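Local coordinates for DNA repair and telomere maintenance protein nbs1 (Schizosaccharomyces pombe, PDB 3HUF) that serves as an adaptor of the MRN complex in DNA double-strand break repair, its FHA and BRCT domains recognising phosphorylated partners such as Ctp1, at residues 154-158 with 159-163; 22-26 with 27-31; 290-294 with 295-299. All blocks are in the same frame, centred on the assembly; numbering follows the deposited sequence.

Interaction 1. Residues 154-158 with 159-163; sequences NRQAG and SSITV
Q156 OE1, which accepts a hydrogen bond from ND2 of N212, also rests against the methyl CG2 of I161 at 4.0 Å, so one amide oxygen faces both a polar and an apolar neighbour. Q156 NE2 is hydrogen-bonded outside the loop as well, and with both ends of the amide held its rotation is probably fixed. The side chain reaches this place fully extended, CG lying anti to the backbone N (chi1 -155°). Along the way its CG passes 3.6 Å from S159 O, and its CD comes within 4.1 Å of I161 CG2, the two side chains crossing obliquely. I161 offers that methyl because CG1 occupies the position between its backbone N and carbonyl carbon (chi1 61°), which leaves CG2 beside the N and turned to the glutamine.

The backbone that brings these residues together is a compact example of consecutive inverse gamma turns, the first centred on Q156 and the second on A157. The first is closed by a weak bond from A157 N to R155 O. G158 then takes a left-handed backbone conformation (phi 68°), which carries the chain round to S159, whose OG lies beside the turn. Most of this bend lies at the surface, whereas I161 is buried and its N is bonded to OE1 of Q214.

Within the first BRCT domain the loop links strand 150-152 of the parallel sheet to helix 163-170, as part of the beta-alpha-beta crossover that continues to strand 174-176. T162 is the N-cap of that helix; its OG1 also meets D121 and T165. The residues before and after it, I161 and V163, pack on helix 294-302 of the second BRCT domain.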
ATOM      1  N   ASN A 154      11.413  -8.228  -7.640  1.00 42.68           N
ATOM      2  CA  ASN A 154      11.598  -9.358  -8.556  1.00 44.46           C
ATOM      3  C   ASN A 154      12.183 -10.558  -7.820  1.00 44.87           C
ATOM      4  O   ASN A 154      12.814 -10.401  -6.764  1.00 44.49           O
ATOM      5  CB  ASN A 154      12.511  -9.024  -9.758  1.00 44.63           C
ATOM      6  CG  ASN A 154      12.081  -7.776 -10.506  1.00 47.94           C
ATOM      7  OD1 ASN A 154      10.919  -7.339 -10.414  1.00 50.08           O
ATOM      8  ND2 ASN A 154      13.028  -7.176 -11.247  1.00 50.31           N
ATOM      9  N   ARG A 155      11.946 -11.745  -8.380  1.00 45.63           N
ATOM     10  CA  ARG A 155      12.617 -12.973  -7.957  1.00 46.87           C
ATOM     11  C   ARG A 155      14.099 -12.683  -7.772  1.00 47.16           C
ATOM     12  O   ARG A 155      14.791 -12.326  -8.731  1.00 46.84           O
ATOM     13  CB  ARG A 155      12.436 -14.048  -9.030  1.00 46.77           C
ATOM     14  CG  ARG A 155      12.802 -15.455  -8.625  1.00 48.24           C
ATOM     15  CD  ARG A 155      12.696 -16.393  -9.833  1.00 49.18           C
ATOM     16  NE  ARG A 155      13.125 -17.748  -9.527  1.00 50.54           N
ATOM     17  CZ  ARG A 155      12.286 -18.754  -9.292  1.00 52.28           C
ATOM     18  NH1 ARG A 155      10.971 -18.547  -9.338  1.00 51.54           N
ATOM     19  NH2 ARG A 155      12.758 -19.968  -9.012  1.00 51.28           N
ATOM     20  N   GLN A 156      14.573 -12.808  -6.533  1.00 48.18           N
ATOM     21  CA  GLN A 156      15.966 -12.498  -6.182  1.00 48.92           C
ATOM     22  C   GLN A 156      16.866 -13.600  -6.698  1.00 49.36           C
ATOM     23  O   GLN A 156      17.448 -14.379  -5.919  1.00 50.62           O
ATOM     24  CB  GLN A 156      16.127 -12.362  -4.669  1.00 48.97           C
ATOM     25  CG  GLN A 156      17.291 -11.487  -4.244  1.00 49.49           C
ATOM     26  CD  GLN A 156      17.493 -11.485  -2.739  1.00 50.67           C
ATOM     27  OE1 GLN A 156      16.584 -11.140  -1.984  1.00 51.08           O
ATOM     28  NE2 GLN A 156      18.693 -11.857  -2.297  1.00 49.06           N
ATOM     29  N   ALA A 157      16.998 -13.657  -8.017  1.00 48.93           N
ATOM     30  CA  ALA A 157      17.478 -14.860  -8.692  1.00 48.21           C
ATOM     31  C   ALA A 157      18.952 -15.176  -8.394  1.00 47.63           C
ATOM     32  O   ALA A 157      19.717 -15.463  -9.304  1.00 47.56           O
ATOM     33  CB  ALA A 157      17.229 -14.722 -10.197  1.00 47.95           C
ATOM     34  N   GLY A 158      19.330 -15.132  -7.113  1.00 47.13           N
ATOM     35  CA  GLY A 158      20.735 -15.188  -6.690  1.00 46.46           C
ATOM     36  C   GLY A 158      21.544 -13.953  -7.091  1.00 46.42           C
ATOM     37  O   GLY A 158      22.768 -14.021  -7.242  1.00 46.01           O
ATOM     38  N   SER A 159      20.866 -12.816  -7.264  1.00 46.07           N
ATOM     39  CA  SER A 159      21.525 -11.592  -7.721  1.00 46.04           C
ATOM     40  C   SER A 159      21.199 -10.382  -6.841  1.00 45.75           C
ATOM     41  O   SER A 159      20.363 -10.468  -5.931  1.00 46.45           O
ATOM     42  CB  SER A 159      21.162 -11.293  -9.185  1.00 46.26           C
ATOM     43  OG  SER A 159      19.776 -11.012  -9.330  1.00 46.25           O
ATOM     44  N   SER A 160      21.857  -9.259  -7.133  1.00 44.64           N
ATOM     45  CA  SER A 160      21.675  -8.020  -6.386  1.00 43.84           C
ATOM     46  C   SER A 160      20.235  -7.528  -6.441  1.00 42.91           C
ATOM     47  O   SER A 160      19.558  -7.691  -7.465  1.00 42.74           O
ATOM     48  CB  SER A 160      22.574  -6.926  -6.962  1.00 43.37           C
ATOM     49  OG  SER A 160      23.941  -7.245  -6.806  1.00 45.79           O
ATOM     50  N   ILE A 161      19.777  -6.906  -5.354  1.00 42.07           N
ATOM     51  CA  ILE A 161      18.454  -6.242  -5.361  1.00 41.31           C
ATOM     52  C   ILE A 161      18.544  -4.872  -6.057  1.00 41.39           C
ATOM     53  O   ILE A 161      19.620  -4.275  -6.139  1.00 41.35           O
ATOM     54  CB  ILE A 161      17.832  -6.075  -3.935  1.00 41.13           C
ATOM     55  CG1 ILE A 161      18.715  -5.199  -3.029  1.00 39.37           C
ATOM     56  CG2 ILE A 161      17.493  -7.449  -3.321  1.00 41.05           C
ATOM     57  CD1 ILE A 161      18.036  -4.757  -1.735  1.00 38.01           C
ATOM     58  N   THR A 162      17.419  -4.393  -6.564  1.00 41.30           N
ATOM     59  CA  THR A 162      17.376  -3.128  -7.287  1.00 41.29           C
ATOM     60  C   THR A 162      17.274  -1.941  -6.336  1.00 41.05           C
ATOM     61  O   THR A 162      16.925  -2.104  -5.167  1.00 40.64           O
ATOM     62  CB  THR A 162      16.148  -3.076  -8.209  1.00 41.70           C
ATOM     63  OG1 THR A 162      14.961  -3.193  -7.416  1.00 40.26           O
ATOM     64  CG2 THR A 162      16.192  -4.194  -9.257  1.00 40.93           C
ATOM     65  N   VAL A 163      17.569  -0.747  -6.861  1.00 40.84           N
ATOM     66  CA  VAL A 163      17.408   0.518  -6.130  1.00 40.01           C
ATOM     67  C   VAL A 163      15.971   0.723  -5.626  1.00 39.37           C
ATOM     68  O   VAL A 163      15.759   1.278  -4.548  1.00 38.97           O
ATOM     69  CB  VAL A 163      17.804   1.731  -7.001  1.00 40.43           C
ATOM     70  CG1 VAL A 163      17.918   2.983  -6.148  1.00 39.56           C
ATOM     71  CG2 VAL A 163      19.123   1.474  -7.676  1.00 41.38           C
TER

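Interaction 2. Residues 22-26 with 27-31; sequences TYIVG and RNVSD
V29 folds back onto I24 and G26 at the end of strand 21-26, where the FHA domain passes from its beta sheet into a loop that meets the bound peptide. This local contact illustrates how one short turn can carry both a ligand-binding arginine and an aliphatic residue packed back on the strand it has just left. V29 CG2 meets I24 CG2 at 4.1 Å, the two side chains crossing at about a right angle. I24 presents this methyl by placing CG2 anti to the backbone N, with CG1 on the N side. The other branch of the valine, CG1, lies 3.7 Å from I24 O and 4.0 Å from G26 O. The valine's chi1 of 125° is far from a staggered value, so its rotation is either strained or imperfectly defined. H35, on the neighbouring parallel strand 35-37, touches both I24 and V29.

G26 is almost fully extended (phi 180°). The chain then bends sharply, bringing N28 N to 3.3 Å from G26 C. An arginine directly after a glycine at this place is characteristic of FHA domains, where it commonly contacts the phosphate of the ligand, consistent with the bond made here. R27 leaves the strand with CG anti to its N and stays straight through CD, then bends at chi3 (65°) to turn its guanidinium group. NH1 thereby makes a hydrogen bond to a modified side chain of the bound peptide, and NH2 is also hydrogen-bonded. K45 packs beside R27 and N28, while the carbonyl oxygen of R27 accepts a bond from NE2 of Q37.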
ATOM      1  N   THR A  22     -20.719  -5.501  -7.358  1.00 37.42           N
ATOM      2  CA  THR A  22     -21.986  -5.082  -6.797  1.00 37.59           C
ATOM      3  C   THR A  22     -22.526  -6.047  -5.750  1.00 36.94           C
ATOM      4  O   THR A  22     -22.444  -7.262  -5.907  1.00 37.04           O
ATOM      5  CB  THR A  22     -23.029  -4.911  -7.905  1.00 38.82           C
ATOM      6  OG1 THR A  22     -22.453  -4.184  -9.006  1.00 42.33           O
ATOM      7  CG2 THR A  22     -24.177  -4.121  -7.374  1.00 38.92           C
ATOM      8  N   TYR A  23     -23.106  -5.495  -4.697  1.00 36.43           N
ATOM      9  CA  TYR A  23     -23.675  -6.251  -3.607  1.00 35.76           C
ATOM     10  C   TYR A  23     -25.123  -5.837  -3.428  1.00 36.19           C
ATOM     11  O   TYR A  23     -25.448  -4.658  -3.526  1.00 35.64           O
ATOM     12  CB  TYR A  23     -22.907  -5.963  -2.312  1.00 35.55           C
ATOM     13  CG  TYR A  23     -21.441  -6.357  -2.401  1.00 35.89           C
ATOM     14  CD1 TYR A  23     -20.480  -5.455  -2.882  1.00 35.77           C
ATOM     15  CD2 TYR A  23     -21.022  -7.642  -2.047  1.00 35.10           C
ATOM     16  CE1 TYR A  23     -19.122  -5.817  -2.991  1.00 37.00           C
ATOM     17  CE2 TYR A  23     -19.663  -8.017  -2.146  1.00 36.88           C
ATOM     18  CZ  TYR A  23     -18.727  -7.100  -2.618  1.00 37.65           C
ATOM     19  OH  TYR A  23     -17.405  -7.472  -2.714  1.00 39.99           O
ATOM     20  N   ILE A  24     -25.988  -6.806  -3.150  1.00 36.38           N
ATOM     21  CA  ILE A  24     -27.326  -6.496  -2.665  1.00 37.06           C
ATOM     22  C   ILE A  24     -27.346  -6.744  -1.168  1.00 37.27           C
ATOM     23  O   ILE A  24     -26.865  -7.771  -0.659  1.00 36.78           O
ATOM     24  CB  ILE A  24     -28.457  -7.219  -3.441  1.00 37.57           C
ATOM     25  CG1 ILE A  24     -28.789  -6.433  -4.699  1.00 38.56           C
ATOM     26  CG2 ILE A  24     -29.756  -7.276  -2.634  1.00 38.51           C
ATOM     27  CD1 ILE A  24     -28.120  -6.942  -5.890  1.00 43.03           C
ATOM     28  N   VAL A  25     -27.846  -5.736  -0.468  1.00 37.34           N
ATOM     29  CA  VAL A  25     -27.792  -5.655   0.974  1.00 37.32           C
ATOM     30  C   VAL A  25     -29.246  -5.636   1.475  1.00 37.86           C
ATOM     31  O   VAL A  25     -30.076  -4.872   0.981  1.00 36.19           O
ATOM     32  CB  VAL A  25     -27.040  -4.351   1.376  1.00 37.49           C
ATOM     33  CG1 VAL A  25     -26.867  -4.245   2.865  1.00 37.24           C
ATOM     34  CG2 VAL A  25     -25.676  -4.237   0.619  1.00 36.28           C
ATOM     35  N   GLY A  26     -29.564  -6.495   2.430  1.00 39.19           N
ATOM     36  CA  GLY A  26     -30.951  -6.648   2.847  1.00 40.70           C
ATOM     37  C   GLY A  26     -31.175  -7.668   3.942  1.00 42.27           C
ATOM     38  O   GLY A  26     -30.301  -8.496   4.239  1.00 41.48           O
ATOM     39  N   ARG A  27     -32.361  -7.590   4.539  1.00 43.83           N
ATOM     40  CA  ARG A  27     -32.778  -8.460   5.645  1.00 46.15           C
ATOM     41  C   ARG A  27     -32.930  -9.937   5.232  1.00 46.91           C
ATOM     42  O   ARG A  27     -32.629 -10.844   6.016  1.00 47.20           O
ATOM     43  CB  ARG A  27     -34.105  -7.930   6.220  1.00 46.57           C
ATOM     44  CG  ARG A  27     -34.573  -8.568   7.523  1.00 48.72           C
ATOM     45  CD  ARG A  27     -35.899  -7.928   7.947  1.00 52.60           C
ATOM     46  NE  ARG A  27     -36.976  -8.214   6.994  1.00 55.98           N
ATOM     47  CZ  ARG A  27     -37.877  -7.327   6.581  1.00 57.05           C
ATOM     48  NH1 ARG A  27     -37.846  -6.081   7.023  1.00 58.08           N
ATOM     49  NH2 ARG A  27     -38.807  -7.682   5.712  1.00 58.53           N
ATOM     50  N   ASN A  28     -33.386 -10.173   4.001  1.00 47.94           N
ATOM     51  CA  ASN A  28     -33.686 -11.530   3.547  1.00 49.11           C
ATOM     52  C   ASN A  28     -32.829 -11.944   2.366  1.00 49.72           C
ATOM     53  O   ASN A  28     -33.319 -12.147   1.254  1.00 49.89           O
ATOM     54  CB  ASN A  28     -35.163 -11.658   3.198  1.00 49.44           C
ATOM     55  CG  ASN A  28     -35.804 -12.851   3.862  1.00 51.22           C
ATOM     56  OD1 ASN A  28     -35.437 -14.006   3.600  1.00 51.57           O
ATOM     57  ND2 ASN A  28     -36.764 -12.580   4.748  1.00 53.48           N
ATOM     58  N   VAL A  29     -31.538 -12.086   2.631  1.00 50.56           N
ATOM     59  CA  VAL A  29     -30.535 -12.240   1.602  1.00 50.98           C
ATOM     60  C   VAL A  29     -29.421 -13.039   2.286  1.00 52.01           C
ATOM     61  O   VAL A  29     -29.176 -12.848   3.471  1.00 51.67           O
ATOM     62  CB  VAL A  29     -30.135 -10.803   1.082  1.00 51.41           C
ATOM     63  CG1 VAL A  29     -28.637 -10.502   1.160  1.00 50.22           C
ATOM     64  CG2 VAL A  29     -30.721 -10.520  -0.312  1.00 50.76           C
ATOM     65  N   SER A  30     -28.790 -13.984   1.598  1.00 53.03           N
ATOM     66  CA  SER A  30     -27.748 -14.751   2.284  1.00 54.39           C
ATOM     67  C   SER A  30     -26.342 -14.315   1.901  1.00 54.75           C
ATOM     68  O   SER A  30     -26.058 -14.055   0.734  1.00 55.60           O
ATOM     69  CB  SER A  30     -27.946 -16.278   2.161  1.00 54.90           C
ATOM     70  OG  SER A  30     -27.961 -16.720   0.815  1.00 56.67           O
ATOM     71  N   ASP A  31     -25.472 -14.235   2.906  1.00 54.82           N
ATOM     72  CA  ASP A  31     -24.095 -13.784   2.740  1.00 54.75           C
ATOM     73  C   ASP A  31     -23.299 -14.620   1.758  1.00 54.58           C
ATOM     74  O   ASP A  31     -22.786 -15.689   2.101  1.00 55.09           O
ATOM     75  CB  ASP A  31     -23.374 -13.796   4.086  1.00 54.97           C
ATOM     76  CG  ASP A  31     -23.998 -12.862   5.076  1.00 54.72           C
ATOM     77  OD1 ASP A  31     -24.037 -11.652   4.797  1.00 53.49           O
ATOM     78  OD2 ASP A  31     -24.442 -13.342   6.137  1.00 56.56           O
TER

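Interaction 3. Residues 290-294 with 295-299; sequences FCLTI and EQLWK
T293 and Q296 form a capping box at the start of helix 294-302, directly after edge strand 291-293 of the parallel sheet in the second BRCT domain. As a textbook box requires, each side chain serves the other residue's backbone: Q296 N donates to T293 OG1 at 3.0 Å, and T293 N donates to Q296 OE1 at 2.8 Å. The latter bond is fairly straight (161°) and lies in the carbonyl plane. OE1 accepts a second bond from T293 OG1, 3.0 Å away and tilted 32° from that plane, so the threonine hydroxyl both gives and receives. It can do so because chi1 (60°) sets OG1 between the backbone N and the carbonyl carbon, facing the first helical turn. A valine here would probably leave Q296 N without its capping acceptor and Q296 OE1 with one donor fewer, the amide less firmly set by the remaining bond from the backbone N. The helical ladder follows at once, as L297 N bonds to T293 O at 2.9 Å and W298 N to I294 O at 2.7 Å. L292 CD1 packs on L297 CG at 4.5 Å. Farther along the helix, W298 NE1 donates to the carbonyl O of Q214.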
ATOM      1  N   PHE A 290      35.649  11.486  -7.313  1.00 50.43           N
ATOM      2  CA  PHE A 290      35.390  10.102  -6.912  1.00 50.15           C
ATOM      3  C   PHE A 290      33.890   9.766  -6.976  1.00 49.77           C
ATOM      4  O   PHE A 290      33.068  10.400  -6.309  1.00 49.61           O
ATOM      5  CB  PHE A 290      35.993   9.837  -5.523  1.00 50.09           C
ATOM      6  CG  PHE A 290      35.423   8.634  -4.814  1.00 50.01           C
ATOM      7  CD1 PHE A 290      35.362   7.387  -5.436  1.00 50.19           C
ATOM      8  CD2 PHE A 290      34.990   8.743  -3.503  1.00 50.24           C
ATOM      9  CE1 PHE A 290      34.841   6.283  -4.772  1.00 50.63           C
ATOM     10  CE2 PHE A 290      34.470   7.645  -2.829  1.00 51.09           C
ATOM     11  CZ  PHE A 290      34.398   6.413  -3.463  1.00 51.05           C
ATOM     12  N   CYS A 291      33.554   8.754  -7.776  1.00 49.50           N
ATOM     13  CA  CYS A 291      32.156   8.379  -8.019  1.00 49.17           C
ATOM     14  C   CYS A 291      31.751   7.009  -7.470  1.00 48.87           C
ATOM     15  O   CYS A 291      32.574   6.095  -7.371  1.00 48.59           O
ATOM     16  CB  CYS A 291      31.836   8.440  -9.516  1.00 49.30           C
ATOM     17  SG  CYS A 291      32.124  10.052 -10.282  1.00 49.84           S
ATOM     18  N   LEU A 292      30.465   6.897  -7.131  1.00 48.51           N
ATOM     19  CA  LEU A 292      29.824   5.677  -6.638  1.00 48.44           C
ATOM     20  C   LEU A 292      28.414   5.577  -7.216  1.00 47.91           C
ATOM     21  O   LEU A 292      27.770   6.603  -7.450  1.00 47.51           O
ATOM     22  CB  LEU A 292      29.688   5.722  -5.113  1.00 48.69           C
ATOM     23  CG  LEU A 292      30.936   5.665  -4.233  1.00 49.50           C
ATOM     24  CD1 LEU A 292      30.606   6.155  -2.832  1.00 49.64           C
ATOM     25  CD2 LEU A 292      31.521   4.248  -4.194  1.00 50.58           C
ATOM     26  N   THR A 293      27.940   4.350  -7.452  1.00 47.39           N
ATOM     27  CA  THR A 293      26.514   4.113  -7.703  1.00 47.25           C
ATOM     28  C   THR A 293      25.838   3.882  -6.354  1.00 46.70           C
ATOM     29  O   THR A 293      26.518   3.570  -5.371  1.00 46.37           O
ATOM     30  CB  THR A 293      26.244   2.895  -8.642  1.00 47.26           C
ATOM     31  OG1 THR A 293      26.766   1.694  -8.059  1.00 47.84           O
ATOM     32  CG2 THR A 293      26.874   3.100 -10.008  1.00 47.18           C
ATOM     33  N   ILE A 294      24.516   4.048  -6.301  1.00 46.67           N
ATOM     34  CA  ILE A 294      23.736   3.695  -5.102  1.00 46.45           C
ATOM     35  C   ILE A 294      23.885   2.192  -4.811  1.00 46.34           C
ATOM     36  O   ILE A 294      23.990   1.773  -3.655  1.00 45.84           O
ATOM     37  CB  ILE A 294      22.242   4.053  -5.246  1.00 46.52           C
ATOM     38  CG1 ILE A 294      22.084   5.486  -5.769  1.00 47.22           C
ATOM     39  CG2 ILE A 294      21.537   3.883  -3.908  1.00 45.89           C
ATOM     40  CD1 ILE A 294      20.651   5.987  -5.881  1.00 48.38           C
ATOM     41  N   GLU A 295      23.913   1.405  -5.886  1.00 46.33           N
ATOM     42  CA  GLU A 295      24.164  -0.030  -5.840  1.00 46.43           C
ATOM     43  C   GLU A 295      25.472  -0.335  -5.103  1.00 46.11           C
ATOM     44  O   GLU A 295      25.520  -1.230  -4.260  1.00 45.78           O
ATOM     45  CB  GLU A 295      24.176  -0.616  -7.264  1.00 46.56           C
ATOM     46  CG  GLU A 295      22.795  -0.715  -7.954  1.00 48.23           C
ATOM     47  CD  GLU A 295      22.359   0.555  -8.721  1.00 50.80           C
ATOM     48  OE1 GLU A 295      22.885   1.664  -8.458  1.00 51.30           O
ATOM     49  OE2 GLU A 295      21.463   0.441  -9.596  1.00 51.13           O
ATOM     50  N   GLN A 296      26.521   0.431  -5.404  1.00 46.19           N
ATOM     51  CA  GLN A 296      27.808   0.278  -4.727  1.00 46.18           C
ATOM     52  C   GLN A 296      27.744   0.775  -3.282  1.00 46.33           C
ATOM     53  O   GLN A 296      28.370   0.202  -2.388  1.00 45.99           O
ATOM     54  CB  GLN A 296      28.901   1.014  -5.494  1.00 46.35           C
ATOM     55  CG  GLN A 296      29.372   0.294  -6.758  1.00 46.52           C
ATOM     56  CD  GLN A 296      30.181   1.201  -7.691  1.00 46.12           C
ATOM     57  OE1 GLN A 296      29.752   2.305  -8.033  1.00 44.57           O
ATOM     58  NE2 GLN A 296      31.348   0.726  -8.114  1.00 44.61           N
ATOM     59  N   LEU A 297      26.970   1.837  -3.069  1.00 46.59           N
ATOM     60  CA  LEU A 297      26.780   2.439  -1.751  1.00 47.00           C
ATOM     61  C   LEU A 297      26.011   1.516  -0.797  1.00 47.27           C
ATOM     62  O   LEU A 297      26.285   1.500   0.402  1.00 47.28           O
ATOM     63  CB  LEU A 297      26.024   3.765  -1.891  1.00 47.13           C
ATOM     64  CG  LEU A 297      26.536   5.061  -1.260  1.00 47.02           C
ATOM     65  CD1 LEU A 297      25.363   6.018  -1.087  1.00 46.98           C
ATOM     66  CD2 LEU A 297      27.237   4.837   0.064  1.00 47.29           C
ATOM     67  N   TRP A 298      25.043   0.771  -1.336  1.00 47.69           N
ATOM     68  CA  TRP A 298      24.263  -0.210  -0.573  1.00 48.30           C
ATOM     69  C   TRP A 298      25.150  -1.352  -0.062  1.00 49.40           C
ATOM     70  O   TRP A 298      24.994  -1.799   1.075  1.00 49.09           O
ATOM     71  CB  TRP A 298      23.131  -0.758  -1.436  1.00 47.90           C
ATOM     72  CG  TRP A 298      22.147  -1.664  -0.739  1.00 47.41           C
ATOM     73  CD1 TRP A 298      22.099  -3.028  -0.812  1.00 47.40           C
ATOM     74  CD2 TRP A 298      21.053  -1.271   0.112  1.00 47.14           C
ATOM     75  NE1 TRP A 298      21.047  -3.510  -0.062  1.00 47.02           N
ATOM     76  CE2 TRP A 298      20.391  -2.455   0.516  1.00 46.60           C
ATOM     77  CE3 TRP A 298      20.565  -0.037   0.565  1.00 47.35           C
ATOM     78  CZ2 TRP A 298      19.279  -2.442   1.367  1.00 45.75           C
ATOM     79  CZ3 TRP A 298      19.447  -0.025   1.410  1.00 46.70           C
ATOM     80  CH2 TRP A 298      18.819  -1.223   1.797  1.00 46.46           C
ATOM     81  N   LYS A 299      26.087  -1.799  -0.896  1.00 50.62           N
ATOM     82  CA  LYS A 299      27.036  -2.845  -0.510  1.00 52.75           C
ATOM     83  C   LYS A 299      27.826  -2.473   0.742  1.00 53.87           C
ATOM     84  O   LYS A 299      28.068  -3.317   1.601  1.00 53.70           O
ATOM     85  CB  LYS A 299      27.986  -3.182  -1.665  1.00 52.58           C
ATOM     86  CG  LYS A 299      27.261  -3.707  -2.891  1.00 53.22           C
ATOM     87  CD  LYS A 299      28.201  -4.311  -3.911  1.00 54.66           C
ATOM     88  CE  LYS A 299      27.401  -5.015  -4.997  1.00 55.32           C
ATOM     89  NZ  LYS A 299      28.162  -6.121  -5.645  1.00 55.97           N
TER

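From the N terminus the contacts come in series, interaction 2, then 1, then 3; each closes only a short local turn, and none nests within or crosses another. Interaction 2 ends a strand of the FHA sheet, with its nearest atoms about 29 Å from interaction 1 and on the opposite side of the chain's centre. Interactions 1 and 3 both lead from a strand of a BRCT sheet into a helix, and these two meet: I161 CD1 lies 3.7 Å from W298 NE1, and V163 CG1 4.1 Å from I294 CD1. Q214, between helices 198-209 and 219-222, bonds to both sites, so together they tie the two BRCT domains, far from the FHA peptide site.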